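Local coordinates for protein beta-glucuronidase (Dictyoglomus thermophilum, PDB 6XXW) that probably hydrolyses beta-D-glucuronides as a glycoside hydrolase of family 2 and probably binds carbohydrate, at residues A[37-42]-A[135-140]; A[145-148]-A[153-156]; A[333-338]-A[592-597]; A[373-376]-A[381-384]; A[545-550]-A[586-591]. All blocks are in the same frame, centred on the assembly; numbering follows the deposited sequence.

Contact 1: A[37-42]-A[135-140]; sequences GVWEFR and NIIEIM
Trp39 meets Ile137 and Ile139 through the outer corner of its six-membered ring, and this apolar packing is the whole of the direct contact between 37-42 and 135-140. Trp39 CH2 lies 3.8 Å from Ile137 CG2 and equally 3.8 Å from Ile139 CD1. Its neighbour Trp39 CZ3 stands 4.0 Å from Ile137 CG2, so two adjacent ring carbons share the same pair of methyls. The methyls approach at a slant to the ring. A different part of each isoleucine does the touching. In Ile137 it is chiefly the branch methyl CG2. In Ile139 it is the end of the long branch, with CG1 lying beside the backbone N (chi1 -63°) and CD1 carried out to the ring.

Polar groups take no direct part across the contact. The pyrrole end of the indole is directed elsewhere, where Trp39 NE1 donates to Leu35 O. Arg42 and Glu138 have opposite charges but do not touch, with Arg42 NH1 5.2 Å from Glu138 OE1; Arg42 also has a cation-pi partner in Tyr75.

Strands 32-43 and 134-142 both pair antiparallel with strand 73-81, which separates them in the sheet. Trp39 therefore spans the intervening strand, touching Tyr76 and Lys78 on it, within the antiparallel beta fold of the family 2 sugar-binding domain. With the one indole N-H already bonded to a backbone carbonyl, the rest of the ring can be buried among hydrocarbon, and the contact depends on close fit instead of any directed bond.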
# COMPACT_ATOMS: atom_id res chain seq x y z
N GLY A 37 17.95 27.76 -9.83
CA GLY A 37 16.62 28.31 -10.01
C GLY A 37 16.00 27.72 -11.26
O GLY A 37 16.26 26.56 -11.57
N VAL A 38 15.23 28.50 -12.00
CA VAL A 38 14.54 28.00 -13.20
C VAL A 38 15.36 28.38 -14.42
O VAL A 38 15.61 29.56 -14.67
CB VAL A 38 13.12 28.56 -13.30
CG1 VAL A 38 12.43 28.05 -14.55
CG2 VAL A 38 12.31 28.22 -12.06
N TRP A 39 15.76 27.38 -15.21
CA TRP A 39 16.51 27.61 -16.44
C TRP A 39 15.67 27.24 -17.65
O TRP A 39 14.67 26.53 -17.53
CB TRP A 39 17.79 26.78 -16.47
CG TRP A 39 18.88 27.14 -15.50
CD1 TRP A 39 18.77 27.35 -14.15
CD2 TRP A 39 20.27 27.28 -15.81
NE1 TRP A 39 20.00 27.61 -13.61
CE2 TRP A 39 20.94 27.58 -14.61
CE3 TRP A 39 21.01 27.17 -16.99
CZ2 TRP A 39 22.32 27.78 -14.55
CZ3 TRP A 39 22.38 27.37 -16.94
CH2 TRP A 39 23.02 27.68 -15.73
N GLU A 40 16.09 27.68 -18.82
CA GLU A 40 15.49 27.15 -20.04
C GLU A 40 16.26 25.90 -20.46
O GLU A 40 17.46 25.77 -20.18
CB GLU A 40 15.49 28.19 -21.15
CG GLU A 40 14.45 29.29 -20.92
CD GLU A 40 14.39 30.31 -22.04
OE1 GLU A 40 15.11 31.31 -21.96
OE2 GLU A 40 13.59 30.13 -22.98
N PHE A 41 15.57 24.98 -21.13
CA PHE A 41 16.09 23.64 -21.37
C PHE A 41 15.57 23.13 -22.70
O PHE A 41 14.40 23.33 -23.03
CB PHE A 41 15.67 22.70 -20.21
CG PHE A 41 16.02 21.23 -20.40
CD1 PHE A 41 15.21 20.40 -21.16
CD2 PHE A 41 17.09 20.67 -19.73
CE1 PHE A 41 15.52 19.04 -21.31
CE2 PHE A 41 17.40 19.32 -19.87
CZ PHE A 41 16.60 18.51 -20.65
N ARG A 42 16.44 22.47 -23.46
CA ARG A 42 16.03 21.85 -24.72
C ARG A 42 16.90 20.63 -24.96
O ARG A 42 17.94 20.45 -24.33
CB ARG A 42 16.14 22.82 -25.90
CG ARG A 42 17.56 23.30 -26.15
CD ARG A 42 17.63 24.34 -27.28
NE ARG A 42 19.02 24.67 -27.55
CZ ARG A 42 19.79 23.97 -28.38
NH1 ARG A 42 21.05 24.31 -28.55
NH2 ARG A 42 19.27 22.94 -29.04
N ASN A 135 24.27 38.71 -19.57
CA ASN A 135 25.11 37.65 -20.08
C ASN A 135 24.25 36.40 -20.23
O ASN A 135 23.19 36.28 -19.62
CB ASN A 135 26.29 37.38 -19.16
CG ASN A 135 27.22 38.57 -19.06
OD1 ASN A 135 28.28 38.59 -19.67
ND2 ASN A 135 26.81 39.59 -18.30
N ILE A 136 24.72 35.47 -21.06
CA ILE A 136 24.02 34.20 -21.29
C ILE A 136 24.99 33.07 -20.97
O ILE A 136 26.08 33.00 -21.54
CB ILE A 136 23.52 34.08 -22.74
CG1 ILE A 136 22.61 35.26 -23.10
CG2 ILE A 136 22.84 32.73 -22.98
CD1 ILE A 136 21.41 35.40 -22.22
N ILE A 137 24.58 32.17 -20.07
CA ILE A 137 25.31 30.93 -19.85
C ILE A 137 24.53 29.80 -20.50
O ILE A 137 23.29 29.73 -20.39
CB ILE A 137 25.55 30.66 -18.36
CG1 ILE A 137 26.17 29.26 -18.20
CG2 ILE A 137 24.25 30.80 -17.56
CD1 ILE A 137 26.75 28.98 -16.84
N GLU A 138 25.24 28.92 -21.19
CA GLU A 138 24.63 27.71 -21.72
C GLU A 138 25.49 26.53 -21.31
O GLU A 138 26.72 26.59 -21.37
CB GLU A 138 24.47 27.79 -23.24
CG GLU A 138 23.49 28.87 -23.67
CD GLU A 138 23.46 29.06 -25.17
OE1 GLU A 138 22.52 28.51 -25.80
OE2 GLU A 138 24.36 29.74 -25.70
N ILE A 139 24.84 25.46 -20.87
CA ILE A 139 25.54 24.26 -20.42
C ILE A 139 24.98 23.08 -21.20
O ILE A 139 23.77 22.82 -21.16
CB ILE A 139 25.40 24.04 -18.90
CG1 ILE A 139 26.05 25.21 -18.16
CG2 ILE A 139 26.05 22.68 -18.50
CD1 ILE A 139 25.80 25.25 -16.65
N MET A 140 25.85 22.41 -21.95
CA MET A 140 25.48 21.17 -22.61
C MET A 140 25.84 20.01 -21.69
O MET A 140 26.91 20.00 -21.09
CB MET A 140 26.22 21.05 -23.96
CG MET A 140 25.83 19.85 -24.82
SD MET A 140 26.49 18.25 -24.23
CE MET A 140 28.26 18.49 -24.38

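Contact 2: A[145-148]-A[153-156]; sequences LTWD and GELK
The indole of Trp147 has Gly153 O over one face and the carboxylate of Glu154 at its edge. The carbonyl oxygen stands above the plane but displaced toward the rim, nearest the pyrrole side, with Gly153 O 4.0 Å from Trp147 CD1. At the edge, Trp147 NE1 donates to Glu154 OE1 over 3.2 Å in a fairly straight bond (163°) that keeps to the ring plane. The carboxylate stands almost upright against the ring, the two planes 79° apart, so the N-H reaches OE1 from above the carboxylate plane. The other oxygen forms a salt bridge, with Lys156 NZ 3.5 Å from Glu154 OE2, and takes a weak hydrogen bond from Tyr173. These Glu154 contacts are those of one of two modelled conformers, so they need not be present all the time.

Both segments belong to the family 2 sugar-binding domain, which here meets the barrel domain: Trp147 packs on Arg382, and its backbone O accepts from Thr387. Strand 153-157 pairs antiparallel with 168-172, and 145-148 lies in the loop leading into it from strand 134-142.

The backbones are close. Gly153 N donates to Thr146 O at 3.2 Å. With no side chain on Gly153, Leu145 can press its own against the main chain, and Leu145 CB comes within 3.6 Å of Gly153 CA. Farther along, a water links the segments, donating to Leu145 O at 2.6 Å and accepting from Leu155 N at 3.0 Å. Within 145-148, Thr146 OG1 donates to Asp148 OD1 at 2.6 Å.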
# COMPACT_ATOMS: atom_id res chain seq x y z
N LEU A 145 26.74 7.00 -22.09
CA LEU A 145 27.86 6.32 -21.44
C LEU A 145 28.77 5.66 -22.48
O LEU A 145 28.34 5.31 -23.58
CB LEU A 145 27.35 5.27 -20.46
CG LEU A 145 26.47 5.80 -19.32
CD1 LEU A 145 25.65 4.67 -18.69
CD2 LEU A 145 27.34 6.49 -18.29
N THR A 146 30.04 5.50 -22.10
CA THR A 146 31.03 4.76 -22.88
C THR A 146 31.84 3.89 -21.94
O THR A 146 31.73 3.99 -20.71
CB THR A 146 31.98 5.69 -23.65
OG1 THR A 146 32.89 6.29 -22.72
CG2 THR A 146 31.22 6.77 -24.41
N TRP A 147 32.69 3.03 -22.51
CA TRP A 147 33.51 2.19 -21.64
C TRP A 147 34.69 2.92 -21.03
O TRP A 147 35.38 2.33 -20.19
CB TRP A 147 34.00 0.94 -22.39
CG TRP A 147 32.96 -0.13 -22.36
CD1 TRP A 147 32.13 -0.50 -23.39
CD2 TRP A 147 32.59 -0.94 -21.24
NE1 TRP A 147 31.29 -1.50 -22.98
CE2 TRP A 147 31.54 -1.78 -21.66
CE3 TRP A 147 33.05 -1.04 -19.93
CZ2 TRP A 147 30.95 -2.72 -20.82
CZ3 TRP A 147 32.46 -1.97 -19.08
CH2 TRP A 147 31.42 -2.80 -19.53
N ASP A 148 34.97 4.17 -21.41
CA ASP A 148 36.07 4.89 -20.76
C ASP A 148 35.60 6.08 -19.92
O ASP A 148 36.41 6.94 -19.59
CB ASP A 148 37.12 5.35 -21.77
CG ASP A 148 36.53 6.01 -22.97
OD1 ASP A 148 35.44 6.60 -22.85
OD2 ASP A 148 37.16 5.93 -24.04
N GLY A 153 29.23 2.26 -19.64
CA GLY A 153 28.09 1.70 -20.34
C GLY A 153 28.37 1.80 -21.82
O GLY A 153 29.46 2.20 -22.24
N GLU A 154 27.36 1.45 -22.62
CA GLU A 154 27.55 1.41 -24.06
C GLU A 154 26.22 1.59 -24.77
O GLU A 154 25.22 0.97 -24.40
CB GLU A 154 28.21 0.09 -24.49
CG GLU A 154 27.72 -1.13 -23.74
CD GLU A 154 28.45 -2.41 -24.15
OE1 GLU A 154 29.17 -2.39 -25.17
OE2 GLU A 154 28.27 -3.45 -23.46
N LEU A 155 26.21 2.46 -25.78
CA LEU A 155 25.03 2.63 -26.61
C LEU A 155 25.06 1.56 -27.69
O LEU A 155 26.08 1.39 -28.37
CB LEU A 155 25.01 4.03 -27.22
CG LEU A 155 23.74 4.47 -27.97
CD1 LEU A 155 22.54 4.49 -27.04
CD2 LEU A 155 23.96 5.84 -28.61
N LYS A 156 23.99 0.79 -27.81
CA LYS A 156 23.96 -0.31 -28.77
C LYS A 156 22.81 -0.13 -29.74
O LYS A 156 21.70 0.26 -29.35
CB LYS A 156 23.86 -1.66 -28.08
CG LYS A 156 25.11 -2.06 -27.30
CD LYS A 156 24.97 -3.48 -26.77
CE LYS A 156 26.19 -3.90 -25.96
NZ LYS A 156 26.09 -5.31 -25.46
O HOH W 1 28.65 4.18 -25.91

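Contact 3: A[333-338]-A[592-597]; sequences GANSFR and LPDFWE
Asn335 and Asp594 join the start of the second strand of the TIM barrel to the C-terminal tail that follows the last barrel helix. Their link is a single hydrogen bond, in which Asn335 ND2 donates to Asp594 OD1 over 2.9 Å. Asn335 reaches it with CG set between its backbone N and carbonyl carbon (chi1 61°), which brings the amide out toward the tail. Asp594 holds its CG beside its own backbone N, and the two side chains run past one another in opposite senses. Asn335 CB therefore also comes to 3.4 Å from Asp594 OD1. The flat groups are turned by 48°: the carboxylate oxygen stays close to the amide plane, whereas the amide nitrogen sits above the carboxylate plane.

Both ends of the buried amide are used twice, which should fix its rotation. ND2 donates also to Tyr300 O, while OD1 accepts from Lys302 N as well as from Ser336, so the asparagine bonds to strand 297-305 as well as to the C-terminal tail. Lys302 NZ forms a long, weak ion pair with Asp594 OD1 too. Just upstream, Gly333, with its positive phi, is the C-prime residue of a Schellman motif that ends helix 319-332 and lets the chain turn into the strand. The Ser336 hydroxyl donates to Asn335 OD1 from 3.0 Å away, almost in line with the C=O bond (166°).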
# COMPACT_ATOMS: atom_id res chain seq x y z
N GLY A 333 20.83 5.81 15.18
CA GLY A 333 22.05 5.44 15.86
C GLY A 333 23.19 5.06 14.95
O GLY A 333 24.13 4.38 15.40
N ALA A 334 23.13 5.44 13.68
CA ALA A 334 24.24 5.17 12.77
C ALA A 334 25.38 6.13 13.06
O ALA A 334 25.17 7.24 13.55
CB ALA A 334 23.79 5.33 11.32
N ASN A 335 26.59 5.70 12.75
CA ASN A 335 27.74 6.57 12.90
C ASN A 335 28.52 6.74 11.61
O ASN A 335 29.57 7.39 11.62
CB ASN A 335 28.65 6.05 14.03
CG ASN A 335 29.20 4.65 13.75
OD1 ASN A 335 29.23 4.20 12.60
ND2 ASN A 335 29.67 3.97 14.80
N SER A 336 28.04 6.19 10.49
CA SER A 336 28.84 6.16 9.28
C SER A 336 27.98 5.84 8.07
O SER A 336 26.91 5.24 8.19
CB SER A 336 29.97 5.12 9.38
OG SER A 336 29.45 3.81 9.65
N PHE A 337 28.47 6.21 6.88
CA PHE A 337 27.92 5.65 5.64
C PHE A 337 29.00 5.65 4.57
O PHE A 337 30.06 6.26 4.71
CB PHE A 337 26.66 6.40 5.15
CG PHE A 337 26.89 7.84 4.78
CD1 PHE A 337 27.26 8.19 3.48
CD2 PHE A 337 26.66 8.84 5.70
CE1 PHE A 337 27.45 9.53 3.14
CE2 PHE A 337 26.85 10.18 5.36
CZ PHE A 337 27.25 10.52 4.08
N ARG A 338 28.71 4.92 3.49
CA ARG A 338 29.55 4.90 2.30
C ARG A 338 28.83 5.67 1.21
O ARG A 338 27.60 5.57 1.08
CB ARG A 338 29.85 3.45 1.85
CG ARG A 338 30.60 3.34 0.50
CD ARG A 338 31.10 1.91 0.22
NE ARG A 338 30.01 0.93 0.27
CZ ARG A 338 29.53 0.27 -0.78
NH1 ARG A 338 30.03 0.46 -2.00
NH2 ARG A 338 28.55 -0.59 -0.61
N LEU A 592 25.09 -0.73 20.91
CA LEU A 592 26.45 -0.92 20.41
C LEU A 592 27.22 0.37 20.54
O LEU A 592 26.78 1.40 20.01
CB LEU A 592 26.42 -1.35 18.95
CG LEU A 592 25.95 -2.76 18.57
CD1 LEU A 592 26.38 -3.04 17.14
CD2 LEU A 592 26.50 -3.82 19.54
N PRO A 593 28.37 0.37 21.21
CA PRO A 593 29.17 1.60 21.28
C PRO A 593 29.84 1.89 19.94
O PRO A 593 30.12 0.99 19.15
CB PRO A 593 30.20 1.29 22.37
CG PRO A 593 30.37 -0.20 22.31
CD PRO A 593 29.05 -0.78 21.83
N ASP A 594 30.08 3.19 19.69
CA ASP A 594 30.85 3.59 18.52
C ASP A 594 32.26 3.02 18.56
O ASP A 594 32.83 2.67 17.52
CB ASP A 594 30.91 5.11 18.42
CG ASP A 594 29.59 5.74 18.06
OD1 ASP A 594 28.82 5.10 17.31
OD2 ASP A 594 29.32 6.86 18.52
N PHE A 595 32.85 2.94 19.75
CA PHE A 595 34.19 2.40 19.93
C PHE A 595 34.08 1.13 20.76
O PHE A 595 33.59 1.16 21.89
CB PHE A 595 35.12 3.43 20.57
CG PHE A 595 35.38 4.62 19.69
CD1 PHE A 595 36.39 4.58 18.74
CD2 PHE A 595 34.59 5.75 19.78
CE1 PHE A 595 36.63 5.66 17.90
CE2 PHE A 595 34.82 6.84 18.95
CZ PHE A 595 35.84 6.79 18.00
N TRP A 596 34.53 0.03 20.18
CA TRP A 596 34.19 -1.30 20.68
C TRP A 596 35.38 -2.20 20.38
O TRP A 596 35.67 -2.46 19.21
CB TRP A 596 32.92 -1.80 20.00
CG TRP A 596 32.46 -3.16 20.42
CD1 TRP A 596 32.83 -3.84 21.54
CD2 TRP A 596 31.53 -3.99 19.73
NE1 TRP A 596 32.18 -5.05 21.58
CE2 TRP A 596 31.37 -5.17 20.48
CE3 TRP A 596 30.80 -3.85 18.54
CZ2 TRP A 596 30.53 -6.21 20.09
CZ3 TRP A 596 29.96 -4.89 18.15
CH2 TRP A 596 29.84 -6.05 18.93
N GLU A 597 36.09 -2.64 21.41
CA GLU A 597 37.21 -3.56 21.21
C GLU A 597 36.66 -4.98 21.23
O GLU A 597 36.43 -5.56 22.29
CB GLU A 597 38.29 -3.37 22.28
CG GLU A 597 39.59 -4.07 21.91
CD GLU A 597 40.79 -3.52 22.65
OE1 GLU A 597 40.60 -2.65 23.52
OE2 GLU A 597 41.92 -3.96 22.35

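Contact 4: A[373-376]-A[381-384]; sequences RNEK and GRVD
Arg382 stretches across the loop to Glu375 and to the main chain of Lys376. From CB the side chain sets out toward 373-376, with CG beside the backbone N, and then runs fully extended to NE (chi2 -177°), which carries the guanidinium to the far side of the loop. The side chain also packs on Leu370. CD is the first atom to meet the other segment, with Arg382 CD 3.4 Å from Lys376 O. NE passes the same carbonyl at a greater distance. CZ lies behind the two end nitrogens, with Arg382 CZ 3.4 Å from Glu375 OE1.

The end nitrogens make the bonds. Arg382 NH1 donates to Lys376 O over 2.8 Å from above the carbonyl plane. The same nitrogen donates to Glu375 OE1 at 3.0 Å, on the anti lone pair of that oxygen. Arg382 NH2 reaches Glu375 OE1 at 3.0 Å as well, coming from above the carboxylate plane. The guanidinium thus grips one oxygen end-on in a salt bridge, with all its acceptors near its own plane and the carboxylate turned 73° against it. Glu375 is bent at its second torsion (chi2 -58°), which folds OE1 back to the arginine.

The contact lies at the surface, where Lys376 NZ also ties down the chain by donating to Arg373 O at 3.2 Å. The salt bridge and the side-chain to main-chain bond close a turn within the loop that joins the third strand of the TIM barrel to helix 385-402, a beta-alpha connection of the barrel.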
# COMPACT_ATOMS: atom_id res chain seq x y z
N ARG A 373 30.97 -14.89 -16.35
CA ARG A 373 32.41 -15.06 -16.49
C ARG A 373 32.85 -15.31 -17.92
O ARG A 373 34.06 -15.39 -18.18
CB ARG A 373 32.90 -16.20 -15.58
N ASN A 374 31.92 -15.44 -18.87
CA ASN A 374 32.29 -15.57 -20.27
C ASN A 374 32.51 -14.23 -20.95
O ASN A 374 33.16 -14.18 -22.00
CB ASN A 374 31.20 -16.35 -21.03
N GLU A 375 31.99 -13.14 -20.38
CA GLU A 375 32.19 -11.80 -20.91
C GLU A 375 33.21 -11.09 -20.03
O GLU A 375 32.92 -10.75 -18.88
CB GLU A 375 30.87 -11.02 -20.95
CG GLU A 375 29.88 -11.49 -22.02
CD GLU A 375 30.46 -11.42 -23.42
OE1 GLU A 375 31.22 -10.47 -23.71
OE2 GLU A 375 30.15 -12.31 -24.24
N LYS A 376 34.41 -10.88 -20.56
CA LYS A 376 35.45 -10.24 -19.77
C LYS A 376 35.32 -8.73 -19.82
O LYS A 376 34.94 -8.15 -20.84
CB LYS A 376 36.84 -10.69 -20.23
CG LYS A 376 36.92 -12.21 -20.40
CD LYS A 376 38.17 -12.81 -19.77
CE LYS A 376 37.99 -14.32 -19.50
NZ LYS A 376 37.15 -14.60 -18.27
N GLY A 381 38.47 -3.12 -25.70
CA GLY A 381 37.08 -2.94 -26.05
C GLY A 381 36.21 -2.50 -24.89
O GLY A 381 35.20 -1.83 -25.11
N ARG A 382 36.59 -2.86 -23.66
CA ARG A 382 35.83 -2.42 -22.50
C ARG A 382 36.71 -1.61 -21.55
O ARG A 382 37.15 -0.51 -21.90
CB ARG A 382 35.20 -3.64 -21.82
CG ARG A 382 34.12 -4.25 -22.71
CD ARG A 382 33.41 -5.42 -22.07
NE ARG A 382 32.32 -5.90 -22.92
CZ ARG A 382 32.00 -7.18 -23.10
NH1 ARG A 382 32.69 -8.13 -22.48
NH2 ARG A 382 30.99 -7.50 -23.89
N VAL A 383 36.98 -2.13 -20.36
CA VAL A 383 37.81 -1.42 -19.39
C VAL A 383 39.28 -1.60 -19.78
O VAL A 383 39.82 -2.71 -19.69
CB VAL A 383 37.56 -1.92 -17.96
CG1 VAL A 383 38.50 -1.24 -16.99
CG2 VAL A 383 36.08 -1.68 -17.58
N ASP A 384 39.92 -0.52 -20.20
CA ASP A 384 41.27 -0.57 -20.77
C ASP A 384 42.09 0.61 -20.23
O ASP A 384 41.75 1.23 -19.22
CB ASP A 384 41.20 -0.58 -22.30
CG ASP A 384 40.57 0.69 -22.88
OD1 ASP A 384 40.26 1.64 -22.12
OD2 ASP A 384 40.39 0.73 -24.11

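Contact 5: A[545-550]-A[586-591]; sequences VGEHIW and KERWSK
Glu547 takes chi1 60°, with CG between its backbone N and carbonyl carbon, and from there runs extended toward Arg588 and Trp589. Arg588 answers with CG anti to the backbone N and a chain stretched as far as NE, so the two charged groups meet from opposite directions. The two groups are nearly coplanar (9°) and meet edge to edge. Arg588 NE donates to Glu547 OE1 at 2.8 Å and Arg588 NH2 to Glu547 OE2 at 2.8 Å, each on a syn lone pair: a side-on, two-pronged salt bridge with nearly straight bonds. Trp589 adds a third bond, with NE1 donating to Glu547 OE1 at 2.7 Å from the anti side, somewhat out of the carboxylate plane but close to the plane of the indole.

Strand 544-550 is the last of the eight barrel strands, and helix 580-591 packs outside it; segments 545-550 and 586-591 run nearly antiparallel, 161° between their directions. Tyr300 OH also bonds to Glu547 OE2, so the buried carboxylate has four hydrogen bonds from three side chains (Arg588, Trp589 and Tyr300), which would be expected to favour its charged form. The arginine has a second anionic partner in Asp539, through NH2.

Two residues further along the strand there is an apolar contact. Ile549 slides past Trp589, and Ile549 CD1 lies 3.7 Å from Trp589 CZ2, oblique to the ring.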
# COMPACT_ATOMS: atom_id res chain seq x y z
N VAL A 545 34.72 -5.31 11.77
CA VAL A 545 34.73 -3.99 12.39
C VAL A 545 33.59 -3.11 11.90
O VAL A 545 33.57 -1.92 12.19
CB VAL A 545 36.08 -3.28 12.18
CG1 VAL A 545 37.22 -4.13 12.75
CG2 VAL A 545 36.32 -3.02 10.68
N GLY A 546 32.65 -3.66 11.15
CA GLY A 546 31.57 -2.83 10.64
C GLY A 546 30.42 -3.55 9.97
O GLY A 546 30.58 -4.64 9.40
N GLU A 547 29.24 -2.93 10.03
CA GLU A 547 28.04 -3.42 9.35
C GLU A 547 27.38 -2.24 8.63
O GLU A 547 27.02 -1.25 9.27
CB GLU A 547 27.05 -4.09 10.33
CG GLU A 547 26.52 -3.20 11.48
CD GLU A 547 25.95 -4.01 12.65
OE1 GLU A 547 24.82 -3.71 13.09
OE2 GLU A 547 26.64 -4.94 13.13
N HIS A 548 27.27 -2.34 7.31
CA HIS A 548 26.55 -1.36 6.52
C HIS A 548 25.43 -2.08 5.78
O HIS A 548 25.68 -2.96 4.95
CB HIS A 548 27.48 -0.64 5.53
CG HIS A 548 28.20 0.55 6.12
ND1 HIS A 548 28.92 1.43 5.35
CD2 HIS A 548 28.29 0.99 7.39
CE1 HIS A 548 29.43 2.38 6.12
NE2 HIS A 548 29.07 2.13 7.37
N ILE A 549 24.20 -1.72 6.10
CA ILE A 549 23.04 -2.31 5.45
C ILE A 549 22.82 -1.61 4.11
O ILE A 549 22.98 -0.39 3.99
CB ILE A 549 21.80 -2.20 6.36
CG1 ILE A 549 21.90 -3.17 7.55
CG2 ILE A 549 20.50 -2.53 5.59
CD1 ILE A 549 22.82 -2.73 8.70
N TRP A 550 22.48 -2.38 3.08
CA TRP A 550 22.01 -1.84 1.81
C TRP A 550 20.49 -1.89 1.81
O TRP A 550 19.92 -2.98 1.88
CB TRP A 550 22.54 -2.69 0.65
CG TRP A 550 22.27 -2.08 -0.67
CD1 TRP A 550 21.27 -2.40 -1.54
CD2 TRP A 550 23.01 -1.02 -1.25
NE1 TRP A 550 21.35 -1.59 -2.65
CE2 TRP A 550 22.41 -0.73 -2.50
CE3 TRP A 550 24.13 -0.29 -0.85
CZ2 TRP A 550 22.91 0.25 -3.36
CZ3 TRP A 550 24.62 0.71 -1.71
CH2 TRP A 550 24.01 0.97 -2.94
N LYS A 586 17.63 0.60 15.13
CA LYS A 586 17.71 1.60 16.19
C LYS A 586 17.96 0.95 17.54
O LYS A 586 18.77 1.45 18.34
CB LYS A 586 16.42 2.44 16.24
CG LYS A 586 16.45 3.60 17.26
CD LYS A 586 15.16 4.42 17.16
CE LYS A 586 14.98 5.35 18.36
NZ LYS A 586 16.01 6.42 18.44
N GLU A 587 17.27 -0.16 17.82
CA GLU A 587 17.42 -0.80 19.12
C GLU A 587 18.78 -1.47 19.25
O GLU A 587 19.45 -1.34 20.28
CB GLU A 587 16.29 -1.81 19.34
CG GLU A 587 16.08 -2.14 20.82
CD GLU A 587 15.69 -3.58 21.05
OE1 GLU A 587 16.03 -4.13 22.12
OE2 GLU A 587 15.02 -4.17 20.17
N ARG A 588 19.22 -2.19 18.21
CA ARG A 588 20.56 -2.78 18.22
C ARG A 588 21.62 -1.70 18.39
O ARG A 588 22.44 -1.75 19.31
CB ARG A 588 20.80 -3.57 16.93
CG ARG A 588 22.25 -4.02 16.73
CD ARG A 588 22.38 -4.98 15.55
NE ARG A 588 23.78 -5.26 15.19
CZ ARG A 588 24.56 -6.13 15.83
NH1 ARG A 588 24.10 -6.82 16.87
NH2 ARG A 588 25.82 -6.30 15.43
N TRP A 589 21.60 -0.69 17.51
CA TRP A 589 22.69 0.28 17.50
C TRP A 589 22.68 1.19 18.72
O TRP A 589 23.72 1.77 19.04
CB TRP A 589 22.62 1.10 16.21
CG TRP A 589 23.02 0.32 14.98
CD1 TRP A 589 23.67 -0.88 14.94
CD2 TRP A 589 22.78 0.70 13.63
NE1 TRP A 589 23.86 -1.27 13.62
CE2 TRP A 589 23.32 -0.31 12.80
CE3 TRP A 589 22.17 1.81 13.03
CZ2 TRP A 589 23.26 -0.24 11.41
CZ3 TRP A 589 22.10 1.87 11.65
CH2 TRP A 589 22.65 0.86 10.86
N SER A 590 21.55 1.32 19.42
CA SER A 590 21.57 2.06 20.68
C SER A 590 22.34 1.31 21.76
O SER A 590 22.74 1.92 22.76
CB SER A 590 20.14 2.33 21.16
OG SER A 590 19.58 1.15 21.71
N LYS A 591 22.55 0.01 21.58
CA LYS A 591 23.28 -0.82 22.53
C LYS A 591 24.73 -1.01 22.14
O LYS A 591 25.52 -1.48 22.98
CB LYS A 591 22.63 -2.20 22.63
CG LYS A 591 21.29 -2.24 23.34
CD LYS A 591 20.79 -3.68 23.40
CE LYS A 591 19.51 -3.88 22.61
NZ LYS A 591 19.12 -5.32 22.53

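From the N terminus, contact 1 closes a loop of 92 residues inside the sugar-binding domain, and contact 2 then closes a short one just downstream in the same domain. Contacts 4 and 5 lie in the barrel domain, and contact 3 ties it to the C-terminal tail. Contact 3 spans the longest loop, starting at the second barrel strand, and within it nest first contact 4, a local closure ahead of helix 385-402, and then contact 5, between the last strand and the last helix. No loops cross. Two pairs touch in space: Trp147 of contact 2 packs on 381-383 of contact 4, joining the two domains, and Ser336 of contact 3 probably hydrogen-bonds to His548 of contact 5.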